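Local structure of putative glycyl-glycine endopeptidase lytM (Ruminococcus gnavus, 3NYY) at residues Ser144-Val149 with Ile165-Gly170; Gly170-Tyr175 with Gly220-Glu225; Ala34-Arg39 with Ile87-Lys92; Ser180-Glu185 with Gly193-Tyr198. The protein probably acts as a metalloendopeptidase of the M23 family, whose members typically cut peptide bonds in bacterial cell walls. All blocks are in the same frame, centred on the assembly; numbering follows the deposited sequence. Where two conformers were deposited one is given.

How the contacts relate
Along the chain contact 3 comes first, in the helical N-terminal part, followed by contact 1 and contact 2; contact 4 falls between the two segments of contact 2. Contacts 1 and 2, with centres about 9 Å apart, share Gly-170 and belong to one curled antiparallel sheet, in which strands 162-166 and 172-178 are neighbours. Contact 4 lies in a separate three-stranded sheet, its centre about 14 Å from that of contact 1, and is tied to it through Ser-144, which bonds to Gly-193 and Asp-194. Contact 3 meets contact 1 through Asp-90 and Lys-92, and the strands of contact 2 through Ile-87 and Val-91. Contacts 1 and 2 thus connect the M23-type beta region to the helical N-terminal part.

Contact 1: Ser144-Val149 with Ile165-Gly170; sequences SMTDGV and ITAPTG
A first torsion of 70° sets OG1 of Thr-146 between its own backbone N and carbonyl carbon, beside the methyl of Ala-167, while in Ile-165 CG1 sits anti to the carbonyl carbon (chi1 -58°), which puts CG2 anti to the backbone N, passing the same hydroxyl and reaching Gly-148 CA. These groups pack where two antiparallel strands of the curled M23 sheet, 148-153 and 162-166, start and finish. Val-149 and Thr-166 form the hydrogen-bonded pair: Val-149 N reaches Thr-166 O at 3.0 Å, and Thr-166 N returns the bond to Val-149 O. Gly-148 runs so close that its CA is 3.1 Å from Thr-166 O; a CB there would collide with that oxygen and with Ile-165 CG2. Ahead of the strand the loop is braced internally. Ser-144 OG uses a lone pair of Thr-146 O at 2.6 Å, and Thr-146 OG1 binds Asp-147 O at 2.7 Å from 42° above its carbonyl plane. With an alanine in place of Thr-146, Asp-147 O would probably lose this donor and a gap would open beside the Ala-167 methyl. The Asp-147 carboxylate turns elsewhere, to Lys-191 and the amide of Ala-192. The backbone O of Asp-147 also receives a CA-H...O contact from Ala-167 CA, and Pro-168 CD lies 3.3 Å from it.

Contact 2: Gly170-Tyr175 with Gly220-Glu225; sequences GAYFYY and GIYLKE
The ring of Tyr-174 has the edge of Tyr-222 directed at one face, an offset edge-to-face pair with planes at 90° and centroids 6.0 Å apart, and Gly-220 N at its own edge. Tyr-222 in turn has Tyr-174 CB near its plane: Tyr-222 CE1 comes to 3.9 Å from Tyr-174 CB. The CG of Tyr-222 stands opposite the carbonyl carbon (chi1 -65°), which tilts the ring back over Gly-220 toward Tyr-174; a CB on Gly-220 would run into CE1. Tyr-172 lies alongside, while Tyr-222 OH is held by Gly-124 O. Beneath these rings runs the antiparallel pairing of strands 172-178 and 216-225 within the M23 sheet, with Tyr-172/Tyr-222 and Tyr-174/Gly-220 as hydrogen-bonded pairs and Phe-173/Ile-221 as the non-hydrogen-bonded pair between them. Tyr-174 N to Gly-220 O, at 2.8 Å, is the shortest of the four bonds. On the other side of the sheet Ile-221 puts CG2 over one face of Phe-173 and CD1 3.7 Å from Phe-173 CE2. An alanine replacing Ile-221 would probably take the branch off the Phe-173 face it covers and open a gap beside Ala-171. Further along, Ala-171 CB meets Leu-223 CD2 at 3.7 Å, and a water donates to Gly-170 O while accepting from Lys-224 N.

Contact 3: Ala34-Arg39 with Ile87-Lys92; sequences AADPGR and IWNDVK
Asp-36 meets Asn-89 through OD1, which accepts from Asn-89 ND2 at 2.9 Å along a nearly straight N-H direction (170°). Its CG lies anti to the backbone N (chi1 -171°), which brings the carboxylate back to Asn-89 although the bond to CB heads away. Standing at the N-cap of helix 37-48, Asp-36 also takes the amide of Arg-39 on OD1, a longer capping bond of 3.2 Å. The two donors arrive over opposite faces of the carboxylate, and Arg-85 holds OD2 in a salt bridge, so three partners grip the group. Pro-37 follows, its CG 3.5 Å from Asn-89 OD1 and in van der Waals contact with the CB of Trp-88. Next comes Gly-38, whose N-H finds its acceptor across the contact: Gly-38 N lies 2.7 Å from Asn-89 OD1, in the plane of that amide carbonyl. A CB on this glycine would collide with that oxygen. With OD1 accepting and ND2 donating, the amide of Asn-89 is fixed in one orientation. Arg-39 turns away, toward Gln-65. Across the joint, Trp-88 packs against Val-41 and Trp-45 of helix 37-48 and against Pro-236 and Val-237 of helix 235-240, where Pro-37 likewise meets Tyr-240, so the beginning of one helix and the C-terminal part of helix 77-88 share a partner.

Contact 4: Ser180-Glu185 with Gly193-Tyr198; sequences SYAELE and GDLLGY
Leu-195 points its branched end at Ala-182, with CG placed opposite the backbone N (chi1 -171°). From CB the chain passes to CG, which lies 4.0 Å from Ala-182 CB; of the two terminal methyls, CD2 stays beside that same alanine methyl, while CD1 turns over one face of the Tyr-198 ring, 4.3 Å above its plane and offset toward the rim. Pro-141 touches both Leu-195 and Tyr-198, adding a third apolar partner. Along the edge of the same tyrosine ring comes Ser-180 OG, 3.6 Å from Tyr-198 CD1. These side chains belong to a small antiparallel sheet of three strands, in which strand 195-198 runs between 141-143 and 180-181. Leu-196 and Gly-197 both face Val-142 in a classic beta bulge, and the pairing with strand 180-181, on the other side, is irregular too, consistent with that distortion. Tyr-198 N reaches Ser-180 O at 3.0 Å. Ala-182 N meets Leu-196 O at 2.9 Å with an almost perfectly straight N-H (179°), yet 58° out of the plane of that carbonyl. Gly-197 presses its CA to 3.1 Å from Ser-180 O, and a CB there would clash with this oxygen. Beyond Ala-182 an inverse gamma turn centred on Glu-183 folds the chain back, bringing Leu-184 CD1 across to Leu-196 CD2 at 3.6 Å. Both Tyr-181 and Leu-184 rest on Ile-163 of strand 162-166 in the larger sheet, and Tyr-181 OH bonds to Arg-162 O there.

Contact 1: Ser144-Val149 with Ile165-Gly170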
loop_
_atom_site.group_PDB
_atom_site.type_symbol
_atom_site.label_atom_id
_atom_site.label_comp_id
_atom_site.label_asym_id
_atom_site.label_seq_id
_atom_site.Cartn_x
_atom_site.Cartn_y
_atom_site.Cartn_z
ATOM N N SER A 144 1.454 -20.623 5.759
ATOM C CA SER A 144 2.441 -20.265 6.764
ATOM C C SER A 144 3.760 -19.955 6.075
ATOM O O SER A 144 4.264 -20.750 5.291
ATOM C CB SER A 144 2.687 -21.415 7.731
ATOM O OG SER A 144 3.517 -21.008 8.841
HETATM N N MSE A 145 4.337 -18.831 6.414
HETATM C CA MSE A 145 5.624 -18.441 5.830
HETATM C C MSE A 145 6.754 -19.324 6.332
HETATM O O MSE A 145 7.780 -19.435 5.674
HETATM C CB MSE A 145 5.904 -16.975 6.156
HETATM C CG MSE A 145 4.927 -15.999 5.461
HETATM SE SE MSE A 145 5.141 -14.168 6.072
HETATM C CE MSE A 145 6.743 -13.754 5.156
ATOM N N THR A 146 6.569 -19.876 7.528
ATOM C CA THR A 146 7.605 -20.592 8.286
ATOM C C THR A 146 7.098 -21.928 8.810
ATOM O O THR A 146 5.895 -22.168 8.899
ATOM C CB THR A 146 8.018 -19.761 9.544
ATOM O OG1 THR A 146 6.938 -19.760 10.497
ATOM C CG2 THR A 146 8.373 -18.276 9.149
ATOM N N ASP A 147 8.026 -22.793 9.202
ATOM C CA ASP A 147 7.665 -23.892 10.050
ATOM C C ASP A 147 7.287 -23.268 11.390
ATOM O O ASP A 147 7.607 -22.101 11.669
ATOM C CB ASP A 147 8.871 -24.799 10.280
ATOM C CG ASP A 147 9.258 -25.633 9.083
ATOM O OD1 ASP A 147 8.585 -25.657 8.048
ATOM O OD2 ASP A 147 10.290 -26.344 9.225
ATOM N N GLY A 148 6.648 -24.052 12.232
ATOM C CA GLY A 148 6.421 -23.608 13.603
ATOM C C GLY A 148 5.321 -24.332 14.305
ATOM O O GLY A 148 5.020 -25.495 13.963
ATOM N N VAL A 149 4.773 -23.691 15.337
ATOM C CA VAL A 149 3.709 -24.277 16.168
ATOM C C VAL A 149 2.616 -23.234 16.247
ATOM O O VAL A 149 2.913 -22.044 16.345
ATOM C CB VAL A 149 4.214 -24.631 17.589
ATOM C CG1 VAL A 149 3.077 -25.131 18.436
ATOM C CG2 VAL A 149 5.405 -25.659 17.494
ATOM N N ILE A 165 1.679 -18.143 14.679
ATOM C CA ILE A 165 2.632 -19.244 14.567
ATOM C C ILE A 165 3.960 -18.775 15.165
ATOM O O ILE A 165 4.546 -17.783 14.740
ATOM C CB ILE A 165 2.873 -19.587 13.082
ATOM C CG1 ILE A 165 1.593 -19.963 12.343
ATOM C CG2 ILE A 165 3.951 -20.701 12.926
ATOM C CD1 ILE A 165 0.741 -21.049 12.985
ATOM N N THR A 166 4.483 -19.549 16.103
ATOM C CA THR A 166 5.798 -19.322 16.630
ATOM C C THR A 166 6.774 -20.174 15.840
ATOM O O THR A 166 6.659 -21.417 15.807
ATOM C CB THR A 166 5.886 -19.590 18.116
ATOM O OG1 THR A 166 4.994 -18.702 18.796
ATOM C CG2 THR A 166 7.335 -19.347 18.671
ATOM N N ALA A 167 7.724 -19.497 15.209
ATOM C CA ALA A 167 8.651 -20.114 14.263
ATOM C C ALA A 167 9.867 -20.615 15.071
ATOM O O ALA A 167 10.079 -20.156 16.199
ATOM C CB ALA A 167 9.076 -19.141 13.163
ATOM N N PRO A 168 10.641 -21.546 14.507
ATOM C CA PRO A 168 11.682 -22.210 15.325
ATOM C C PRO A 168 12.774 -21.305 15.890
ATOM O O PRO A 168 13.313 -21.581 16.962
ATOM C CB PRO A 168 12.290 -23.249 14.372
ATOM C CG PRO A 168 11.522 -23.232 13.137
ATOM C CD PRO A 168 10.495 -22.141 13.175
ATOM N N THR A 169 13.127 -20.233 15.173
ATOM C CA THR A 169 14.132 -19.278 15.624
ATOM C C THR A 169 13.594 -18.266 16.637
ATOM O O THR A 169 14.382 -17.533 17.258
ATOM C CB THR A 169 14.862 -18.627 14.427
ATOM O OG1 THR A 169 15.344 -19.674 13.561
ATOM C CG2 THR A 169 16.089 -17.789 14.890
ATOM N N GLY A 170 12.263 -18.251 16.822
ATOM C CA GLY A 170 11.635 -17.560 17.942
ATOM C C GLY A 170 10.662 -16.434 17.639
ATOM O O GLY A 170 10.040 -15.888 18.550
#

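Contact 2: Gly170-Tyr175 with Gly220-Glu225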
loop_
_atom_site.group_PDB
_atom_site.type_symbol
_atom_site.label_atom_id
_atom_site.label_comp_id
_atom_site.label_asym_id
_atom_site.label_seq_id
_atom_site.Cartn_x
_atom_site.Cartn_y
_atom_site.Cartn_z
ATOM N N GLY A 170 12.263 -18.251 16.822
ATOM C CA GLY A 170 11.635 -17.560 17.942
ATOM C C GLY A 170 10.662 -16.434 17.639
ATOM O O GLY A 170 10.040 -15.888 18.550
ATOM N N ALA A 171 10.541 -16.067 16.388
ATOM C CA ALA A 171 9.584 -15.025 16.052
ATOM C C ALA A 171 8.153 -15.549 16.028
ATOM O O ALA A 171 7.902 -16.727 15.815
ATOM C CB ALA A 171 9.919 -14.372 14.696
ATOM N N TYR A 172 7.223 -14.635 16.289
ATOM C CA TYR A 172 5.790 -14.921 16.240
ATOM C C TYR A 172 5.257 -14.261 14.966
ATOM O O TYR A 172 5.328 -13.041 14.815
ATOM C CB TYR A 172 5.131 -14.327 17.470
ATOM C CG TYR A 172 3.638 -14.523 17.553
ATOM C CD1 TYR A 172 2.801 -13.586 17.035
ATOM C CD2 TYR A 172 3.078 -15.558 18.271
ATOM C CE1 TYR A 172 1.416 -13.717 17.114
ATOM C CE2 TYR A 172 1.688 -15.682 18.372
ATOM C CZ TYR A 172 0.879 -14.746 17.813
ATOM O OH TYR A 172 -0.507 -14.829 17.912
ATOM N N PHE A 173 4.715 -15.081 14.064
ATOM C CA PHE A 173 4.103 -14.608 12.829
ATOM C C PHE A 173 2.601 -14.549 13.016
ATOM O O PHE A 173 1.974 -15.547 13.362
ATOM C CB PHE A 173 4.499 -15.547 11.680
ATOM C CG PHE A 173 5.920 -15.354 11.232
ATOM C CD1 PHE A 173 7.002 -15.807 11.978
ATOM C CD2 PHE A 173 6.166 -14.662 10.056
ATOM C CE1 PHE A 173 8.319 -15.539 11.541
ATOM C CE2 PHE A 173 7.433 -14.424 9.611
ATOM C CZ PHE A 173 8.528 -14.852 10.356
ATOM N N TYR A 174 2.026 -13.369 12.769
ATOM C CA TYR A 174 0.651 -13.059 13.063
ATOM C C TYR A 174 -0.121 -12.849 11.797
ATOM O O TYR A 174 0.281 -12.017 11.004
ATOM C CB TYR A 174 0.653 -11.777 13.918
ATOM C CG TYR A 174 -0.688 -11.172 14.281
ATOM C CD1 TYR A 174 -1.564 -11.830 15.138
ATOM C CD2 TYR A 174 -1.070 -9.930 13.798
ATOM C CE1 TYR A 174 -2.777 -11.230 15.478
ATOM C CE2 TYR A 174 -2.257 -9.350 14.167
ATOM C CZ TYR A 174 -3.107 -10.001 15.012
ATOM O OH TYR A 174 -4.331 -9.434 15.370
ATOM N N TYR A 175 -1.212 -13.604 11.619
ATOM C CA TYR A 175 -2.015 -13.577 10.384
ATOM C C TYR A 175 -3.430 -13.224 10.794
ATOM O O TYR A 175 -4.074 -13.974 11.540
ATOM C CB TYR A 175 -1.997 -14.928 9.684
ATOM C CG TYR A 175 -0.618 -15.456 9.339
ATOM C CD1 TYR A 175 0.169 -16.083 10.314
ATOM C CD2 TYR A 175 -0.143 -15.422 8.030
ATOM C CE1 TYR A 175 1.431 -16.600 10.025
ATOM C CE2 TYR A 175 1.100 -15.937 7.722
ATOM C CZ TYR A 175 1.906 -16.516 8.716
ATOM O OH TYR A 175 3.187 -16.978 8.361
ATOM N N GLY A 220 1.774 -9.552 10.763
ATOM C CA GLY A 220 2.647 -8.981 11.761
ATOM C C GLY A 220 3.746 -9.960 12.115
ATOM O O GLY A 220 3.597 -11.156 11.978
ATOM N N ILE A 221 4.884 -9.418 12.520
ATOM C CA ILE A 221 5.995 -10.242 13.071
ATOM C C ILE A 221 6.356 -9.611 14.393
ATOM O O ILE A 221 6.652 -8.397 14.449
ATOM C CB ILE A 221 7.209 -10.260 12.138
ATOM C CG1 ILE A 221 6.822 -10.818 10.785
ATOM C CG2 ILE A 221 8.362 -11.139 12.757
ATOM C CD1 ILE A 221 7.890 -10.777 9.675
ATOM N N TYR A 222 6.433 -10.457 15.413
ATOM C CA TYR A 222 6.711 -9.989 16.767
ATOM C C TYR A 222 7.876 -10.745 17.388
ATOM O O TYR A 222 7.958 -11.991 17.310
ATOM C CB TYR A 222 5.490 -10.165 17.699
ATOM C CG TYR A 222 4.299 -9.322 17.326
ATOM C CD1 TYR A 222 3.492 -9.677 16.251
ATOM C CD2 TYR A 222 3.998 -8.154 18.016
ATOM C CE1 TYR A 222 2.389 -8.913 15.906
ATOM C CE2 TYR A 222 2.889 -7.375 17.667
ATOM C CZ TYR A 222 2.095 -7.770 16.618
ATOM O OH TYR A 222 0.997 -6.963 16.265
ATOM N N LEU A 223 8.747 -9.988 18.051
ATOM C CA LEU A 223 9.833 -10.553 18.853
ATOM C C LEU A 223 9.658 -10.126 20.283
ATOM O O LEU A 223 9.268 -9.014 20.559
ATOM C CB LEU A 223 11.170 -10.016 18.352
ATOM C CG LEU A 223 11.604 -10.448 16.932
ATOM C CD1 LEU A 223 12.978 -9.780 16.592
ATOM C CD2 LEU A 223 11.629 -11.911 16.815
ATOM N N LYS A 224 9.973 -11.033 21.188
ATOM C CA LYS A 224 9.813 -10.781 22.611
ATOM C C LYS A 224 11.052 -10.102 23.175
ATOM O O LYS A 224 12.174 -10.517 22.897
ATOM C CB LYS A 224 9.472 -12.079 23.329
ATOM C CG LYS A 224 8.699 -11.820 24.640
ATOM C CD LYS A 224 8.022 -13.067 25.198
ATOM C CE LYS A 224 7.295 -12.732 26.512
ATOM N NZ LYS A 224 6.690 -13.979 27.100
ATOM N N GLU A 225 10.854 -9.006 23.912
ATOM C CA GLU A 225 11.931 -8.302 24.598
ATOM C C GLU A 225 11.461 -8.063 26.024
ATOM O O GLU A 225 10.439 -7.395 26.273
ATOM C CB GLU A 225 12.254 -6.991 23.905
ATOM C CG GLU A 225 13.432 -6.275 24.528
ATOM C CD GLU A 225 13.855 -5.006 23.764
ATOM O OE1 GLU A 225 14.639 -5.124 22.812
ATOM O OE2 GLU A 225 13.413 -3.906 24.129
HETATM O O HOH W 1 11.063 -13.730 20.275
#

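Contact 3: Ala34-Arg39 with Ile87-Lys92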
loop_
_atom_site.group_PDB
_atom_site.type_symbol
_atom_site.label_atom_id
_atom_site.label_comp_id
_atom_site.label_asym_id
_atom_site.label_seq_id
_atom_site.Cartn_x
_atom_site.Cartn_y
_atom_site.Cartn_z
ATOM N N ALA A 34 21.664 -14.917 -0.381
ATOM C CA ALA A 34 22.481 -15.086 0.802
ATOM C C ALA A 34 22.090 -16.363 1.519
ATOM O O ALA A 34 20.928 -16.598 1.712
ATOM C CB ALA A 34 22.300 -13.889 1.747
ATOM N N ALA A 35 23.082 -17.128 1.970
ATOM C CA ALA A 35 22.825 -18.351 2.712
ATOM C C ALA A 35 22.228 -18.058 4.092
ATOM O O ALA A 35 21.444 -18.835 4.610
ATOM C CB ALA A 35 24.114 -19.132 2.870
ATOM N N ASP A 36 22.629 -16.936 4.683
ATOM C CA ASP A 36 22.258 -16.592 6.074
ATOM C C ASP A 36 21.811 -15.139 6.031
ATOM O O ASP A 36 22.578 -14.218 6.370
ATOM C CB ASP A 36 23.469 -16.811 6.980
ATOM C CG ASP A 36 23.144 -16.702 8.475
ATOM O OD1 ASP A 36 22.069 -16.165 8.878
ATOM O OD2 ASP A 36 24.006 -17.190 9.244
ATOM N N PRO A 37 20.575 -14.908 5.571
ATOM C CA PRO A 37 20.152 -13.518 5.365
ATOM C C PRO A 37 20.047 -12.714 6.641
ATOM O O PRO A 37 20.392 -11.507 6.619
ATOM C CB PRO A 37 18.797 -13.656 4.664
ATOM C CG PRO A 37 18.318 -14.998 5.131
ATOM C CD PRO A 37 19.527 -15.859 5.177
ATOM N N GLY A 38 19.636 -13.344 7.749
ATOM C CA GLY A 38 19.569 -12.653 9.040
ATOM C C GLY A 38 20.949 -12.150 9.471
ATOM O O GLY A 38 21.125 -10.989 9.908
ATOM N N ARG A 39 21.948 -12.999 9.349
ATOM C CA ARG A 39 23.308 -12.592 9.675
ATOM C C ARG A 39 23.747 -11.414 8.830
ATOM O O ARG A 39 24.319 -10.460 9.364
ATOM C CB ARG A 39 24.300 -13.733 9.462
ATOM C CG ARG A 39 25.670 -13.436 10.006
ATOM C CD ARG A 39 26.715 -14.400 9.442
ATOM N NE ARG A 39 27.009 -14.053 8.041
ATOM C CZ ARG A 39 28.066 -14.502 7.338
ATOM N NH1 ARG A 39 28.927 -15.333 7.893
ATOM N NH2 ARG A 39 28.261 -14.071 6.096
ATOM N N ILE A 87 13.669 -13.018 12.361
ATOM C CA ILE A 87 12.845 -12.372 11.346
ATOM C C ILE A 87 13.050 -12.998 9.962
ATOM O O ILE A 87 12.090 -13.224 9.233
ATOM C CB ILE A 87 13.110 -10.868 11.277
ATOM C CG1 ILE A 87 12.736 -10.221 12.601
ATOM C CG2 ILE A 87 12.342 -10.115 10.128
ATOM C CD1 ILE A 87 13.306 -8.816 12.718
ATOM N N TRP A 88 14.314 -13.236 9.613
ATOM C CA TRP A 88 14.715 -13.496 8.216
ATOM C C TRP A 88 14.900 -14.969 7.897
ATOM O O TRP A 88 14.551 -15.377 6.795
ATOM C CB TRP A 88 16.002 -12.732 7.837
ATOM C CG TRP A 88 15.761 -11.278 7.734
ATOM C CD1 TRP A 88 15.687 -10.411 8.770
ATOM C CD2 TRP A 88 15.496 -10.534 6.539
ATOM N NE1 TRP A 88 15.385 -9.128 8.281
ATOM C CE2 TRP A 88 15.277 -9.193 6.922
ATOM C CE3 TRP A 88 15.414 -10.863 5.191
ATOM C CZ2 TRP A 88 14.982 -8.198 6.006
ATOM C CZ3 TRP A 88 15.177 -9.831 4.255
ATOM C CH2 TRP A 88 14.940 -8.529 4.670
ATOM N N ASN A 89 15.434 -15.772 8.816
ATOM C CA ASN A 89 15.960 -17.085 8.433
ATOM C C ASN A 89 14.959 -18.229 8.322
ATOM O O ASN A 89 15.276 -19.273 7.704
ATOM C CB ASN A 89 17.121 -17.487 9.342
ATOM C CG ASN A 89 18.402 -16.755 9.010
ATOM O OD1 ASN A 89 18.376 -15.605 8.571
ATOM N ND2 ASN A 89 19.529 -17.435 9.190
ATOM N N ASP A 90 13.785 -18.070 8.938
ATOM C CA ASP A 90 12.755 -19.105 8.925
ATOM C C ASP A 90 11.763 -18.967 7.772
ATOM O O ASP A 90 10.955 -19.891 7.562
ATOM C CB ASP A 90 11.963 -19.190 10.247
ATOM C CG ASP A 90 12.818 -19.556 11.450
ATOM O OD1 ASP A 90 13.956 -20.089 11.295
ATOM O OD2 ASP A 90 12.335 -19.303 12.580
ATOM N N VAL A 91 11.793 -17.861 7.038
ATOM C CA VAL A 91 10.833 -17.608 5.970
ATOM C C VAL A 91 11.226 -18.381 4.739
ATOM O O VAL A 91 12.249 -18.073 4.085
ATOM C CB VAL A 91 10.732 -16.099 5.689
ATOM C CG1 VAL A 91 9.867 -15.786 4.449
ATOM C CG2 VAL A 91 10.120 -15.390 6.989
ATOM N N LYS A 92 10.387 -19.353 4.405
ATOM C CA LYS A 92 10.523 -20.176 3.187
ATOM C C LYS A 92 9.585 -19.704 2.066
ATOM O O LYS A 92 9.949 -19.766 0.904
ATOM C CB LYS A 92 10.163 -21.644 3.533
ATOM C CG LYS A 92 10.309 -22.597 2.372
ATOM C CD LYS A 92 10.227 -24.071 2.760
ATOM C CE LYS A 92 10.454 -24.908 1.503
ATOM N NZ LYS A 92 10.082 -26.330 1.795
#

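Contact 4: Ser180-Glu185 with Gly193-Tyr198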
loop_
_atom_site.group_PDB
_atom_site.type_symbol
_atom_site.label_atom_id
_atom_site.label_comp_id
_atom_site.label_asym_id
_atom_site.label_seq_id
_atom_site.Cartn_x
_atom_site.Cartn_y
_atom_site.Cartn_z
ATOM N N SER A 180 -11.756 -17.633 7.310
ATOM C CA SER A 180 -11.875 -18.936 7.919
ATOM C C SER A 180 -10.504 -19.516 8.171
ATOM O O SER A 180 -9.492 -19.011 7.625
ATOM C CB SER A 180 -12.653 -19.862 6.988
ATOM O OG SER A 180 -11.887 -20.215 5.859
ATOM N N TYR A 181 -10.472 -20.590 8.966
ATOM C CA TYR A 181 -9.248 -21.308 9.302
ATOM C C TYR A 181 -9.115 -22.668 8.617
ATOM O O TYR A 181 -10.132 -23.334 8.303
ATOM C CB TYR A 181 -9.213 -21.578 10.770
ATOM C CG TYR A 181 -9.168 -20.368 11.681
ATOM C CD1 TYR A 181 -8.102 -19.515 11.695
ATOM C CD2 TYR A 181 -10.159 -20.145 12.596
ATOM C CE1 TYR A 181 -8.051 -18.475 12.570
ATOM C CE2 TYR A 181 -10.114 -19.094 13.488
ATOM C CZ TYR A 181 -9.059 -18.243 13.477
ATOM O OH TYR A 181 -9.024 -17.195 14.407
ATOM N N ALA A 182 -7.862 -23.085 8.451
ATOM C CA ALA A 182 -7.533 -24.468 8.139
ATOM C C ALA A 182 -7.833 -25.309 9.380
ATOM O O ALA A 182 -8.086 -24.747 10.463
ATOM C CB ALA A 182 -6.075 -24.559 7.735
ATOM N N GLU A 183 -7.795 -26.649 9.259
ATOM C CA GLU A 183 -8.049 -27.552 10.397
ATOM C C GLU A 183 -6.832 -27.620 11.287
ATOM O O GLU A 183 -5.994 -28.506 11.144
ATOM C CB GLU A 183 -8.405 -28.958 9.919
ATOM C CG GLU A 183 -9.740 -28.989 9.309
ATOM C CD GLU A 183 -10.226 -30.386 8.979
ATOM O OE1 GLU A 183 -9.563 -31.385 9.350
ATOM O OE2 GLU A 183 -11.283 -30.464 8.353
ATOM N N LEU A 184 -6.718 -26.647 12.183
ATOM C CA LEU A 184 -5.560 -26.479 13.047
ATOM C C LEU A 184 -6.025 -26.057 14.439
ATOM O O LEU A 184 -7.022 -25.323 14.593
ATOM C CB LEU A 184 -4.601 -25.406 12.507
ATOM C CG LEU A 184 -3.923 -25.682 11.184
ATOM C CD1 LEU A 184 -3.287 -24.381 10.649
ATOM C CD2 LEU A 184 -2.883 -26.776 11.292
ATOM N N GLU A 185 -5.300 -26.534 15.441
ATOM C CA GLU A 185 -5.556 -26.156 16.814
ATOM C C GLU A 185 -4.260 -25.725 17.441
ATOM O O GLU A 185 -3.179 -26.111 16.976
ATOM C CB GLU A 185 -6.066 -27.337 17.627
ATOM C CG GLU A 185 -7.321 -27.962 17.055
ATOM C CD GLU A 185 -8.075 -28.773 18.090
ATOM O OE1 GLU A 185 -8.543 -28.175 19.084
ATOM O OE2 GLU A 185 -8.191 -30.001 17.910
ATOM N N GLY A 193 4.431 -23.285 4.098
ATOM C CA GLY A 193 3.581 -23.600 2.945
ATOM C C GLY A 193 2.250 -24.246 3.280
ATOM O O GLY A 193 1.365 -24.299 2.431
ATOM N N ASP A 194 2.093 -24.706 4.520
ATOM C CA ASP A 194 0.810 -25.289 4.963
ATOM C C ASP A 194 -0.281 -24.235 5.019
ATOM O O ASP A 194 -0.043 -23.127 5.464
ATOM C CB ASP A 194 0.894 -25.930 6.344
ATOM C CG ASP A 194 1.675 -27.235 6.372
ATOM O OD1 ASP A 194 2.030 -27.765 5.309
ATOM O OD2 ASP A 194 1.921 -27.724 7.493
ATOM N N LEU A 195 -1.488 -24.641 4.648
ATOM C CA LEU A 195 -2.640 -23.768 4.751
ATOM C C LEU A 195 -2.915 -23.368 6.191
ATOM O O LEU A 195 -2.974 -24.227 7.072
ATOM C CB LEU A 195 -3.850 -24.484 4.170
ATOM C CG LEU A 195 -5.096 -23.623 4.014
ATOM C CD1 LEU A 195 -4.967 -22.540 2.911
ATOM C CD2 LEU A 195 -6.343 -24.486 3.753
ATOM N N LEU A 196 -3.081 -22.069 6.414
ATOM C CA LEU A 196 -3.558 -21.539 7.693
ATOM C C LEU A 196 -5.032 -21.120 7.650
ATOM O O LEU A 196 -5.691 -21.114 8.699
ATOM C CB LEU A 196 -2.713 -20.339 8.154
ATOM C CG LEU A 196 -1.233 -20.618 8.424
ATOM C CD1 LEU A 196 -0.458 -19.318 8.861
ATOM C CD2 LEU A 196 -1.038 -21.810 9.427
ATOM N N GLY A 197 -5.551 -20.739 6.476
ATOM C CA GLY A 197 -6.928 -20.278 6.351
ATOM C C GLY A 197 -7.058 -19.520 5.042
ATOM O O GLY A 197 -6.228 -19.695 4.155
ATOM N N TYR A 198 -8.126 -18.734 4.920
ATOM C CA TYR A 198 -8.387 -17.946 3.718
ATOM C C TYR A 198 -8.510 -16.514 4.079
ATOM O O TYR A 198 -9.096 -16.154 5.119
ATOM C CB TYR A 198 -9.657 -18.405 2.977
ATOM C CG TYR A 198 -9.439 -19.782 2.381
ATOM C CD1 TYR A 198 -9.624 -20.924 3.170
ATOM C CD2 TYR A 198 -9.011 -19.931 1.074
ATOM C CE1 TYR A 198 -9.398 -22.181 2.644
ATOM C CE2 TYR A 198 -8.779 -21.196 0.551
ATOM C CZ TYR A 198 -8.964 -22.300 1.330
ATOM O OH TYR A 198 -8.729 -23.560 0.775
#